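Local coordinates for beta-ketoacyl-[acyl-carrier-protein] synthase FabY (Pseudomonas aeruginosa, PDB 4CW4) that catalyses the condensation of acetyl-CoA with malonyl-ACP to give acetoacetyl-ACP, the primer that starts fatty acid synthesis, at residues G284-F289 and V475-A480; S352-E357 and V468-A473; V392-D397 and N543-V548; P408-T413 and S451-R456; H437-S442 and N536-G541. All blocks are in the same frame, centred on the assembly; numbering follows the deposited sequence.

Contact 1. Residues G284-F289 and V475-A480; sequences GACATF and VGHSLA
Two side-chain torsions bring C286 and H477 together: the sulfur of C286 turns away from its own carbonyl carbon (chi1 -75°), while the H477 ring extends opposite its backbone N (chi1 -168°), so that its CE1-NE2 side reaches the cysteine. SG of C286 approaches the ring obliquely, 3.2 Å from H477 CE1 and 3.3 Å from H477 NE2; C286 is modelled in two conformers, and these distances hold for one. A hydrogen bond of 3.1 Å from L479 N to H477 ND1 helps to set the rotation of the imidazole, although the donor lies 31° out of the ring plane. CD2 of L479 lies over the rim of one ring face and 3.6 Å from C286 SG, an apolar neighbour for the sulfur. Farther along, A480 CB packs on T288 CG2 at 3.7 Å, and the bond from F289 N to A480 O is weak. A water spans the backbones, 2.9 Å from C286 O and 2.8 Å from A480 O. E314 takes the N-H of A480. C286 and H477 are both probable active-site residues, and the geometry is consistent with a ketosynthase site in which the thiol would carry the acyl group beside a histidine whose ring is steadied by a backbone N-H.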
# COMPACT_ATOMS: atom_id res chain seq x y z
N GLY A 284 -1.24 -6.26 -2.66
CA GLY A 284 -1.26 -7.13 -3.82
C GLY A 284 -2.71 -7.42 -4.16
O GLY A 284 -3.09 -8.58 -4.33
N ALA A 285 -3.52 -6.38 -4.19
CA ALA A 285 -4.94 -6.52 -4.46
C ALA A 285 -5.57 -7.58 -3.53
O ALA A 285 -5.33 -7.56 -2.32
CB ALA A 285 -5.17 -6.82 -5.95
N CYS A 286 -6.36 -8.48 -4.07
CA CYS A 286 -7.10 -9.34 -3.19
C CYS A 286 -6.26 -10.53 -2.64
O CYS A 286 -6.80 -11.37 -1.91
CB CYS A 286 -8.43 -9.68 -3.88
SG CYS A 286 -9.65 -8.27 -3.85
N ALA A 287 -4.94 -10.54 -2.92
CA ALA A 287 -3.97 -11.45 -2.28
C ALA A 287 -3.13 -10.78 -1.20
O ALA A 287 -2.18 -11.36 -0.69
CB ALA A 287 -3.08 -12.06 -3.33
N THR A 288 -3.50 -9.56 -0.83
CA THR A 288 -2.69 -8.73 0.05
C THR A 288 -2.24 -9.41 1.36
O THR A 288 -1.07 -9.28 1.74
CB THR A 288 -3.44 -7.40 0.34
OG1 THR A 288 -3.33 -6.55 -0.81
CG2 THR A 288 -2.91 -6.67 1.55
N PHE A 289 -3.12 -10.11 2.07
CA PHE A 289 -2.67 -10.64 3.34
C PHE A 289 -1.49 -11.59 3.17
O PHE A 289 -0.57 -11.57 3.97
CB PHE A 289 -3.80 -11.31 4.13
CG PHE A 289 -3.29 -12.15 5.26
CD1 PHE A 289 -2.90 -11.58 6.45
CD2 PHE A 289 -3.17 -13.52 5.12
CE1 PHE A 289 -2.43 -12.33 7.48
CE2 PHE A 289 -2.69 -14.29 6.16
CZ PHE A 289 -2.32 -13.70 7.33
N VAL A 475 -18.42 -15.59 4.25
CA VAL A 475 -18.14 -14.23 4.70
C VAL A 475 -17.85 -13.24 3.58
O VAL A 475 -17.50 -12.11 3.84
CB VAL A 475 -16.95 -14.22 5.71
CG1 VAL A 475 -17.29 -15.08 6.92
CG2 VAL A 475 -15.64 -14.68 5.04
N GLY A 476 -18.05 -13.66 2.34
CA GLY A 476 -17.77 -12.80 1.22
C GLY A 476 -16.29 -12.51 1.09
O GLY A 476 -15.45 -13.20 1.68
N HIS A 477 -15.99 -11.50 0.28
CA HIS A 477 -14.64 -11.15 -0.13
C HIS A 477 -14.22 -9.85 0.53
O HIS A 477 -14.66 -8.78 0.15
CB HIS A 477 -14.65 -10.99 -1.64
CG HIS A 477 -13.30 -10.92 -2.25
ND1 HIS A 477 -12.18 -10.60 -1.52
CD2 HIS A 477 -12.87 -11.15 -3.52
CE1 HIS A 477 -11.12 -10.64 -2.31
NE2 HIS A 477 -11.51 -10.97 -3.53
N SER A 478 -13.36 -9.95 1.55
CA SER A 478 -12.93 -8.79 2.32
C SER A 478 -11.67 -8.12 1.78
O SER A 478 -11.00 -7.36 2.48
CB SER A 478 -12.73 -9.17 3.79
OG SER A 478 -11.74 -10.18 3.88
N LEU A 479 -11.37 -8.38 0.51
CA LEU A 479 -10.37 -7.60 -0.22
C LEU A 479 -8.99 -7.85 0.39
O LEU A 479 -8.51 -8.98 0.34
CB LEU A 479 -10.76 -6.12 -0.29
CG LEU A 479 -12.13 -5.80 -0.90
CD1 LEU A 479 -12.30 -4.30 -1.10
CD2 LEU A 479 -12.39 -6.54 -2.22
N ALA A 480 -8.34 -6.84 0.99
CA ALA A 480 -7.02 -7.08 1.59
C ALA A 480 -7.05 -8.26 2.56
O ALA A 480 -6.11 -9.05 2.61
CB ALA A 480 -6.47 -5.86 2.33
O HOH W 1 -6.05 -11.23 0.87

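Contact 2. Residues S352-E357 and V468-A473; sequences SRPFGE and VTAVKA
The F355 ring meets V468 obliquely, its CE2 lying 4.2 Å from V468 CG1, while A438, R447 and E450 pack round the same phenyl. The puckered ring of P354 is wedged against two alanines: P354 CB rests 3.5 Å from A470 CB, and P354 CD lies 3.6 Å from A473 CB. R353 to G356 form a type II beta turn, closed by G356 N to R353 O, which carries P354 and F355 toward the strand end and the helix start. At the other end of the loop the S352 hydroxyl, extended opposite its backbone N (chi1 -170°), donates to K472 O over 2.8 Å; the donor stands 62° out of the carbonyl plane, off the lone-pair direction. A water further ties the segments, accepting from S352 N at 3.0 Å and lying 3.0 Å from A473 O. K472 itself sends its chain away from this loop, and NZ bonds to H439 O, close to the probable catalytic histidines. The loop 352-357, which precedes strand 366-374, thus packs where strand 466-469 gives way to helix 472-475, with helix 444-461 touching F355 and helix 482-496 touching V471 and K472.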
# COMPACT_ATOMS: atom_id res chain seq x y z
N SER A 352 -23.00 -15.51 -2.52
CA SER A 352 -21.64 -16.00 -2.77
C SER A 352 -21.64 -17.52 -2.88
O SER A 352 -21.85 -18.25 -1.90
CB SER A 352 -20.71 -15.53 -1.66
OG SER A 352 -19.37 -15.81 -2.01
N ARG A 353 -21.40 -17.98 -4.12
CA ARG A 353 -21.55 -19.37 -4.53
C ARG A 353 -20.28 -19.89 -5.23
O ARG A 353 -20.29 -20.17 -6.43
CB ARG A 353 -22.74 -19.46 -5.52
CG ARG A 353 -24.09 -19.26 -4.86
CD ARG A 353 -25.14 -18.80 -5.89
NE ARG A 353 -26.50 -18.67 -5.39
CZ ARG A 353 -27.46 -19.59 -5.52
NH1 ARG A 353 -27.21 -20.76 -6.11
NH2 ARG A 353 -28.68 -19.34 -5.05
N PRO A 354 -19.15 -19.92 -4.51
CA PRO A 354 -17.90 -20.41 -5.11
C PRO A 354 -18.09 -21.78 -5.78
O PRO A 354 -18.67 -22.67 -5.18
CB PRO A 354 -16.95 -20.53 -3.91
CG PRO A 354 -17.52 -19.61 -2.87
CD PRO A 354 -19.02 -19.69 -3.07
N PHE A 355 -17.61 -21.91 -7.01
CA PHE A 355 -17.63 -23.15 -7.78
C PHE A 355 -19.01 -23.65 -8.20
O PHE A 355 -19.11 -24.68 -8.83
CB PHE A 355 -16.82 -24.24 -7.07
CG PHE A 355 -15.38 -23.85 -6.90
CD1 PHE A 355 -14.53 -23.78 -7.99
CD2 PHE A 355 -14.90 -23.49 -5.67
CE1 PHE A 355 -13.23 -23.34 -7.84
CE2 PHE A 355 -13.60 -23.08 -5.50
CZ PHE A 355 -12.75 -23.02 -6.59
N GLY A 356 -20.06 -22.88 -7.88
CA GLY A 356 -21.39 -23.17 -8.35
C GLY A 356 -21.79 -22.27 -9.50
O GLY A 356 -21.00 -21.46 -9.94
N GLU A 357 -23.01 -22.43 -9.99
CA GLU A 357 -23.61 -21.38 -10.80
C GLU A 357 -23.47 -20.08 -10.00
O GLU A 357 -23.84 -20.01 -8.83
CB GLU A 357 -25.08 -21.67 -11.13
CG GLU A 357 -25.29 -22.96 -11.92
CD GLU A 357 -24.64 -22.92 -13.28
OE1 GLU A 357 -24.65 -21.85 -13.92
OE2 GLU A 357 -24.11 -23.97 -13.72
N VAL A 468 -11.26 -29.31 -1.17
CA VAL A 468 -11.33 -27.87 -1.42
C VAL A 468 -12.45 -27.24 -0.59
O VAL A 468 -13.57 -27.76 -0.53
CB VAL A 468 -11.59 -27.59 -2.93
CG1 VAL A 468 -11.80 -26.10 -3.20
CG2 VAL A 468 -10.47 -28.13 -3.79
N THR A 469 -12.15 -26.11 0.03
CA THR A 469 -13.13 -25.33 0.77
C THR A 469 -13.01 -23.87 0.32
O THR A 469 -12.00 -23.48 -0.26
CB THR A 469 -12.94 -25.51 2.29
OG1 THR A 469 -14.01 -24.89 3.01
CG2 THR A 469 -11.60 -24.98 2.77
N ALA A 470 -14.06 -23.08 0.55
CA ALA A 470 -14.14 -21.71 0.04
C ALA A 470 -14.81 -20.77 1.05
O ALA A 470 -16.03 -20.70 1.14
CB ALA A 470 -14.87 -21.69 -1.29
N VAL A 471 -13.99 -20.08 1.83
CA VAL A 471 -14.49 -19.30 2.95
C VAL A 471 -15.40 -18.16 2.49
O VAL A 471 -16.27 -17.72 3.24
CB VAL A 471 -13.33 -18.76 3.81
CG1 VAL A 471 -12.66 -17.56 3.12
CG2 VAL A 471 -13.80 -18.40 5.22
N LYS A 472 -15.22 -17.68 1.26
CA LYS A 472 -16.01 -16.54 0.77
C LYS A 472 -17.49 -16.89 0.62
O LYS A 472 -18.34 -16.01 0.55
CB LYS A 472 -15.47 -16.00 -0.56
CG LYS A 472 -14.07 -15.36 -0.44
CD LYS A 472 -13.54 -14.90 -1.79
CE LYS A 472 -12.13 -14.32 -1.70
NZ LYS A 472 -11.14 -15.31 -1.18
N ALA A 473 -17.82 -18.18 0.58
CA ALA A 473 -19.22 -18.58 0.58
C ALA A 473 -19.93 -18.07 1.84
O ALA A 473 -21.12 -17.71 1.81
CB ALA A 473 -19.34 -20.09 0.52
O HOH W 2 -23.29 -16.20 0.35

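Contact 3. Residues V392-D397 and N543-V548; sequences VFINAD and NNASGV
Backbone hydrogen bonds zip strand 392-394 to strand 543-548; the two strands run antiparallel, 166° apart. F393 and S546 are the hydrogen-bonded pair, with F393 N to S546 O at 2.9 Å and S546 N to F393 O at 3.0 Å; V392 with G547 and I394 with A545 are the flanking non-hydrogen-bonded pairs. A weak bond of 3.3 Å from N395 N to N544 O carries the ladder past the strand end. CA-H...O contacts add to it, the shortest from A545 CA to F393 O at 3.1 Å. Among side chains, N544 does the polar work: its ND2 donates to N395 O at 2.9 Å, nearly in the amide plane, and to D397 OD1 at 2.8 Å, reaching that oxygen from above the carboxylate plane. A water 2.8 Å from N544 OD1 also bonds D397 OD2. Apolar packing is slight and lies on the face of V392, I394 and A545, turned to helix 288-301. N395 ND2 bonds to V276 O of the second subunit, while D397 takes K400 in a salt bridge and G409 N in a hydrogen bond. With both amide hydrogens of N544 engaged, the buried carboxamide is fixed in rotation, and the aspartate charge probably stays balanced by K400 and N-H donors.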
# COMPACT_ATOMS: atom_id res chain seq x y z
N VAL A 392 5.29 -18.46 1.49
CA VAL A 392 4.32 -17.86 0.60
C VAL A 392 5.03 -17.57 -0.70
O VAL A 392 6.12 -16.99 -0.72
CB VAL A 392 3.77 -16.53 1.16
CG1 VAL A 392 2.93 -15.77 0.11
CG2 VAL A 392 2.94 -16.78 2.43
N PHE A 393 4.41 -17.99 -1.79
CA PHE A 393 4.92 -17.72 -3.13
C PHE A 393 4.00 -16.77 -3.87
O PHE A 393 2.78 -16.90 -3.84
CB PHE A 393 5.11 -19.02 -3.88
CG PHE A 393 6.14 -19.91 -3.24
CD1 PHE A 393 7.49 -19.58 -3.27
CD2 PHE A 393 5.75 -21.05 -2.57
CE1 PHE A 393 8.42 -20.39 -2.63
CE2 PHE A 393 6.68 -21.86 -1.95
CZ PHE A 393 8.01 -21.54 -1.99
N ILE A 394 4.63 -15.80 -4.52
CA ILE A 394 3.95 -14.73 -5.21
C ILE A 394 4.50 -14.65 -6.63
O ILE A 394 5.71 -14.58 -6.83
CB ILE A 394 4.21 -13.38 -4.50
CG1 ILE A 394 3.52 -13.37 -3.12
CG2 ILE A 394 3.74 -12.21 -5.36
CD1 ILE A 394 3.93 -12.20 -2.21
N ASN A 395 3.61 -14.64 -7.61
CA ASN A 395 4.00 -14.57 -9.02
C ASN A 395 2.97 -13.76 -9.79
O ASN A 395 1.76 -13.98 -9.65
CB ASN A 395 4.09 -15.96 -9.65
CG ASN A 395 5.22 -16.78 -9.07
OD1 ASN A 395 5.03 -17.51 -8.08
ND2 ASN A 395 6.41 -16.65 -9.66
N ALA A 396 3.45 -12.84 -10.63
CA ALA A 396 2.60 -12.03 -11.49
C ALA A 396 2.24 -12.83 -12.75
O ALA A 396 2.57 -14.01 -12.87
CB ALA A 396 3.28 -10.70 -11.82
N ASP A 397 1.57 -12.18 -13.69
CA ASP A 397 0.93 -12.88 -14.80
C ASP A 397 1.67 -12.74 -16.13
O ASP A 397 1.24 -13.29 -17.13
CB ASP A 397 -0.48 -12.32 -15.01
CG ASP A 397 -1.48 -12.81 -13.99
OD1 ASP A 397 -1.25 -13.83 -13.30
OD2 ASP A 397 -2.55 -12.15 -13.89
N ASN A 543 -1.87 -10.17 -9.61
CA ASN A 543 -1.43 -10.50 -8.26
C ASN A 543 -1.91 -11.89 -7.89
O ASN A 543 -3.10 -12.17 -7.95
CB ASN A 543 -1.94 -9.43 -7.29
CG ASN A 543 -1.13 -8.14 -7.40
OD1 ASN A 543 0.04 -8.10 -7.01
ND2 ASN A 543 -1.73 -7.10 -7.96
N ASN A 544 -0.98 -12.77 -7.55
CA ASN A 544 -1.30 -14.15 -7.17
C ASN A 544 -0.42 -14.55 -6.01
O ASN A 544 0.76 -14.20 -5.98
CB ASN A 544 -1.04 -15.13 -8.32
CG ASN A 544 -1.72 -14.73 -9.61
OD1 ASN A 544 -2.90 -15.01 -9.84
ND2 ASN A 544 -0.97 -14.06 -10.48
N ALA A 545 -0.97 -15.33 -5.08
CA ALA A 545 -0.17 -15.85 -3.98
C ALA A 545 -0.73 -17.14 -3.47
O ALA A 545 -1.94 -17.35 -3.52
CB ALA A 545 -0.08 -14.83 -2.83
N SER A 546 0.17 -18.01 -3.00
CA SER A 546 -0.24 -19.22 -2.30
C SER A 546 0.63 -19.41 -1.07
O SER A 546 1.85 -19.23 -1.12
CB SER A 546 -0.11 -20.45 -3.21
OG SER A 546 -0.83 -20.27 -4.41
N GLY A 547 -0.02 -19.73 0.05
CA GLY A 547 0.68 -19.96 1.30
C GLY A 547 0.58 -21.38 1.80
O GLY A 547 -0.41 -22.07 1.53
N VAL A 548 1.59 -21.80 2.56
CA VAL A 548 1.64 -23.14 3.15
C VAL A 548 1.52 -23.04 4.67
O VAL A 548 2.33 -22.37 5.32
CB VAL A 548 2.96 -23.85 2.78
CG1 VAL A 548 2.98 -25.26 3.35
CG2 VAL A 548 3.14 -23.90 1.28
O HOH W 3 -4.05 -13.61 -11.94

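Contact 4. Residues P408-T413 and S451-R456; sequences PGNYLT and SEILDR
Y411 and I453 account for most of this helix-to-helix contact, with N410 a distant third. CG1 of I453 sits almost over the middle of the Y411 ring, 3.5 Å from the ring centroid and 11° off its normal, a clear CH-pi contact. The torsion of I453 that turns CG1 away from its carbonyl carbon (chi1 -69°) presents this methylene to the ring, while CG2 lies near N410 O and the Y411 backbone. The I453 chain crosses N410 at about a right angle, its CD1 lying 3.7 Å from N410 CB and 3.6 Å from N410 OD1. The carboxamide of N410 is turned to other partners, N410 ND2 giving a hydrogen bond of 2.9 Å to T413 OG1 and another to N536 OD1, so the isoleucine meets a group already held. At the outer end of the tyrosine, Y411 OH lies 3.7 Å from E452 CG. R456 bends at its third torsion and brings NH1 obliquely to 3.6 Å from Y411 CE2, in one of two modelled conformers; R456 NH2 bonds to I610 O of the second subunit, a residue that also packs against P408. The helical segments 409-413 and 451-456 run within 34° of parallel, their axes 9.7 Å apart at closest. The contact is probably held mainly by dispersion and CH-pi contact between the helices, with the polar groups of N410 and R456 spent on a neighbouring strand and on the dimer partner.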
# COMPACT_ATOMS: atom_id res chain seq x y z
N PRO A 408 -1.74 -16.22 -15.69
CA PRO A 408 -1.08 -17.49 -15.41
C PRO A 408 -0.24 -17.57 -14.14
O PRO A 408 0.21 -18.66 -13.84
CB PRO A 408 -0.19 -17.71 -16.62
CG PRO A 408 -0.16 -16.47 -17.36
CD PRO A 408 -1.31 -15.63 -16.97
N GLY A 409 -0.03 -16.46 -13.43
CA GLY A 409 0.85 -16.47 -12.28
C GLY A 409 0.44 -17.46 -11.20
O GLY A 409 1.27 -18.00 -10.48
N ASN A 410 -0.86 -17.67 -11.06
CA ASN A 410 -1.34 -18.55 -10.00
C ASN A 410 -0.95 -20.02 -10.25
O ASN A 410 -0.87 -20.80 -9.31
CB ASN A 410 -2.85 -18.36 -9.82
CG ASN A 410 -3.40 -18.92 -8.52
OD1 ASN A 410 -4.53 -19.38 -8.50
ND2 ASN A 410 -2.67 -18.81 -7.43
N TYR A 411 -0.64 -20.39 -11.50
CA TYR A 411 -0.09 -21.73 -11.75
C TYR A 411 1.21 -21.90 -10.98
O TYR A 411 1.47 -22.92 -10.37
CB TYR A 411 0.16 -21.97 -13.24
CG TYR A 411 -1.08 -22.30 -14.04
CD1 TYR A 411 -1.86 -21.30 -14.60
CD2 TYR A 411 -1.47 -23.63 -14.24
CE1 TYR A 411 -3.00 -21.59 -15.32
CE2 TYR A 411 -2.61 -23.93 -14.97
CZ TYR A 411 -3.37 -22.90 -15.50
OH TYR A 411 -4.50 -23.15 -16.24
N LEU A 412 2.04 -20.87 -11.06
CA LEU A 412 3.36 -20.87 -10.46
C LEU A 412 3.28 -20.86 -8.93
O LEU A 412 4.01 -21.61 -8.27
CB LEU A 412 4.17 -19.67 -10.94
CG LEU A 412 4.79 -19.79 -12.35
CD1 LEU A 412 3.77 -20.06 -13.43
CD2 LEU A 412 5.57 -18.54 -12.67
N THR A 413 2.40 -20.03 -8.36
CA THR A 413 2.32 -19.96 -6.90
C THR A 413 1.82 -21.28 -6.31
O THR A 413 2.36 -21.75 -5.32
CB THR A 413 1.47 -18.77 -6.38
OG1 THR A 413 0.08 -18.96 -6.67
CG2 THR A 413 1.91 -17.46 -7.02
N SER A 451 -10.16 -23.83 -10.70
CA SER A 451 -10.24 -25.28 -10.65
C SER A 451 -9.27 -25.93 -11.63
O SER A 451 -8.68 -26.96 -11.33
CB SER A 451 -11.68 -25.77 -10.88
OG SER A 451 -12.14 -25.54 -12.20
N GLU A 452 -9.07 -25.32 -12.79
CA GLU A 452 -8.11 -25.86 -13.75
C GLU A 452 -6.69 -25.83 -13.18
O GLU A 452 -5.95 -26.80 -13.33
CB GLU A 452 -8.16 -25.11 -15.07
CG GLU A 452 -7.17 -25.64 -16.06
CD GLU A 452 -7.47 -25.21 -17.48
OE1 GLU A 452 -8.25 -24.26 -17.67
OE2 GLU A 452 -6.92 -25.84 -18.40
N ILE A 453 -6.30 -24.74 -12.52
CA ILE A 453 -5.00 -24.70 -11.87
C ILE A 453 -4.87 -25.78 -10.80
O ILE A 453 -3.89 -26.53 -10.76
CB ILE A 453 -4.77 -23.34 -11.21
CG1 ILE A 453 -4.62 -22.27 -12.29
CG2 ILE A 453 -3.54 -23.35 -10.31
CD1 ILE A 453 -4.78 -20.85 -11.78
N LEU A 454 -5.84 -25.88 -9.90
CA LEU A 454 -5.74 -26.87 -8.83
C LEU A 454 -5.72 -28.30 -9.37
O LEU A 454 -4.96 -29.14 -8.92
CB LEU A 454 -6.87 -26.71 -7.81
CG LEU A 454 -6.95 -25.36 -7.12
CD1 LEU A 454 -8.18 -25.29 -6.24
CD2 LEU A 454 -5.70 -25.08 -6.31
N ASP A 455 -6.57 -28.56 -10.35
CA ASP A 455 -6.63 -29.88 -10.97
C ASP A 455 -5.30 -30.25 -11.62
O ASP A 455 -4.82 -31.38 -11.49
CB ASP A 455 -7.75 -29.90 -12.00
CG ASP A 455 -8.15 -31.29 -12.40
OD1 ASP A 455 -8.41 -32.14 -11.51
OD2 ASP A 455 -8.23 -31.52 -13.62
N ARG A 456 -4.68 -29.30 -12.30
CA ARG A 456 -3.44 -29.60 -13.00
C ARG A 456 -2.23 -29.73 -12.06
O ARG A 456 -1.33 -30.54 -12.31
CB ARG A 456 -3.19 -28.56 -14.08
CG ARG A 456 -4.23 -28.60 -15.20
CD ARG A 456 -3.87 -27.65 -16.32
NE ARG A 456 -2.59 -28.03 -16.90
CZ ARG A 456 -1.83 -27.24 -17.64
NH1 ARG A 456 -2.20 -26.00 -17.90
NH2 ARG A 456 -0.67 -27.69 -18.11

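Contact 5. Residues H437-S442 and N536-G541; sequences HAHGSS and NSKGFG
H437 opens the contact through its backbone: H437 O accepts N536 N at 2.9 Å, extending the parallel pairing of strands 434-437 and 532-539. Its imidazole leads away, toward Q486 and S489 of helix 482-496. A438 adds little to this contact, though its methyl meets F355 and E450. H439 is the centre: with CG opposite the backbone N (chi1 180°), the torsion sends the ring to S537 and K538. N536 O lies at the edge of this ring, near its plane, and 3.3 Å from H439 CA, while the N536 carboxamide bonds S546 and N410 through OD1 and E450 through ND2. The backbone N of K538 lies over one ring face, and the aliphatic part of the K538 chain also approaches it, with CD 4.0 Å from H439 CD2. CE1 of H439 comes within 3.1 Å of K538 O. At the ring edge, in its plane, a water lies 2.8 Å from H439 ND1 and 2.7 Å from S537 OG, tying the imidazole to the serine hydroxyl; S537 and K538 each have a second conformer, so their distances describe one of two positions. The chain then turns away at G440, where phi is positive, and G440 N with H439 N is held by the carboxylate of E450. The arrangement is the loop after a core strand that presents a probable catalytic histidine, H439, beside H477 and C286, as in the Cys-His-His site of KAS I/II ketosynthases of the thiolase-like fold.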
# COMPACT_ATOMS: atom_id res chain seq x y z
N HIS A 437 -7.60 -24.10 0.66
CA HIS A 437 -8.49 -22.96 0.84
C HIS A 437 -8.48 -22.20 -0.47
O HIS A 437 -7.58 -21.38 -0.73
CB HIS A 437 -8.06 -22.10 2.03
CG HIS A 437 -8.98 -22.24 3.19
ND1 HIS A 437 -10.17 -21.55 3.26
CD2 HIS A 437 -8.94 -23.04 4.29
CE1 HIS A 437 -10.82 -21.92 4.36
NE2 HIS A 437 -10.09 -22.82 5.00
N ALA A 438 -9.47 -22.50 -1.30
CA ALA A 438 -9.55 -21.91 -2.62
C ALA A 438 -9.86 -20.44 -2.52
O ALA A 438 -10.56 -20.00 -1.62
CB ALA A 438 -10.61 -22.59 -3.44
N HIS A 439 -9.35 -19.71 -3.49
CA HIS A 439 -9.68 -18.31 -3.63
C HIS A 439 -11.20 -18.19 -3.71
O HIS A 439 -11.80 -17.40 -2.98
CB HIS A 439 -9.02 -17.73 -4.87
CG HIS A 439 -9.33 -16.29 -5.09
ND1 HIS A 439 -8.97 -15.32 -4.18
CD2 HIS A 439 -9.98 -15.65 -6.10
CE1 HIS A 439 -9.37 -14.14 -4.64
NE2 HIS A 439 -10.00 -14.32 -5.78
N GLY A 440 -11.82 -18.98 -4.58
CA GLY A 440 -13.26 -19.20 -4.56
C GLY A 440 -14.07 -17.93 -4.43
O GLY A 440 -14.84 -17.78 -3.49
N SER A 441 -13.92 -17.03 -5.39
CA SER A 441 -14.49 -15.69 -5.28
C SER A 441 -15.93 -15.60 -5.75
O SER A 441 -16.55 -14.56 -5.59
CB SER A 441 -13.63 -14.71 -6.08
OG SER A 441 -13.42 -15.21 -7.38
N SER A 442 -16.47 -16.69 -6.32
CA SER A 442 -17.85 -16.75 -6.82
C SER A 442 -18.03 -16.03 -8.15
O SER A 442 -19.03 -15.33 -8.35
CB SER A 442 -18.87 -16.23 -5.80
OG SER A 442 -20.19 -16.66 -6.12
N ASN A 536 -4.94 -20.16 -1.15
CA ASN A 536 -4.79 -19.63 -2.49
C ASN A 536 -5.52 -18.31 -2.69
O ASN A 536 -6.67 -18.14 -2.25
CB ASN A 536 -5.28 -20.64 -3.54
CG ASN A 536 -4.72 -20.33 -4.91
OD1 ASN A 536 -3.54 -19.97 -5.05
ND2 ASN A 536 -5.56 -20.41 -5.94
N SER A 537 -4.86 -17.36 -3.33
CA SER A 537 -5.41 -16.02 -3.47
C SER A 537 -4.92 -15.30 -4.71
O SER A 537 -3.84 -15.56 -5.26
CB SER A 537 -5.08 -15.18 -2.23
OG SER A 537 -5.82 -13.98 -2.17
N LYS A 538 -5.72 -14.34 -5.16
CA LYS A 538 -5.37 -13.61 -6.36
C LYS A 538 -6.18 -12.36 -6.34
O LYS A 538 -7.12 -12.18 -5.55
CB LYS A 538 -5.74 -14.39 -7.63
CG LYS A 538 -5.86 -15.89 -7.46
CD LYS A 538 -6.82 -16.49 -8.44
CE LYS A 538 -6.33 -16.42 -9.84
NZ LYS A 538 -6.58 -17.70 -10.55
N GLY A 539 -5.81 -11.48 -7.24
CA GLY A 539 -6.52 -10.25 -7.36
C GLY A 539 -6.15 -9.69 -8.68
O GLY A 539 -5.28 -10.19 -9.40
N PHE A 540 -6.87 -8.64 -8.99
CA PHE A 540 -6.54 -7.68 -10.05
C PHE A 540 -5.08 -7.34 -10.07
O PHE A 540 -4.39 -7.42 -9.05
CB PHE A 540 -7.26 -6.32 -9.83
CG PHE A 540 -8.76 -6.40 -9.77
CD1 PHE A 540 -9.44 -7.58 -10.03
CD2 PHE A 540 -9.49 -5.27 -9.44
CE1 PHE A 540 -10.83 -7.63 -9.96
CE2 PHE A 540 -10.87 -5.31 -9.37
CZ PHE A 540 -11.54 -6.49 -9.64
N GLY A 541 -4.62 -6.93 -11.25
CA GLY A 541 -3.31 -6.36 -11.41
C GLY A 541 -2.26 -7.43 -11.55
O GLY A 541 -1.11 -7.12 -11.39
O HOH W 4 -8.28 -14.92 -1.46

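All five contacts are largely buried, but contact 4 lies farthest from the chain centre; contacts 3 and 4 each have five residues within reach of the second subunit, against two in contact 5. Contacts 1 and 5 hold the probable active-site residues, and touch where C286 approaches S537 and K538; contact 2 joins them through K472 NZ, bonded to H439 O. Contacts 3 and 5 share neighbouring strands, joined by A545 N to S537 O, whereas contacts 3 and 4 meet through S546 with T413. Chemistry follows place: a sulfur and imidazoles with waters at the site, a backbone ladder at the sheet, prolyl packing beside it, and CH-pi packing between helices 409-425 and 444-461.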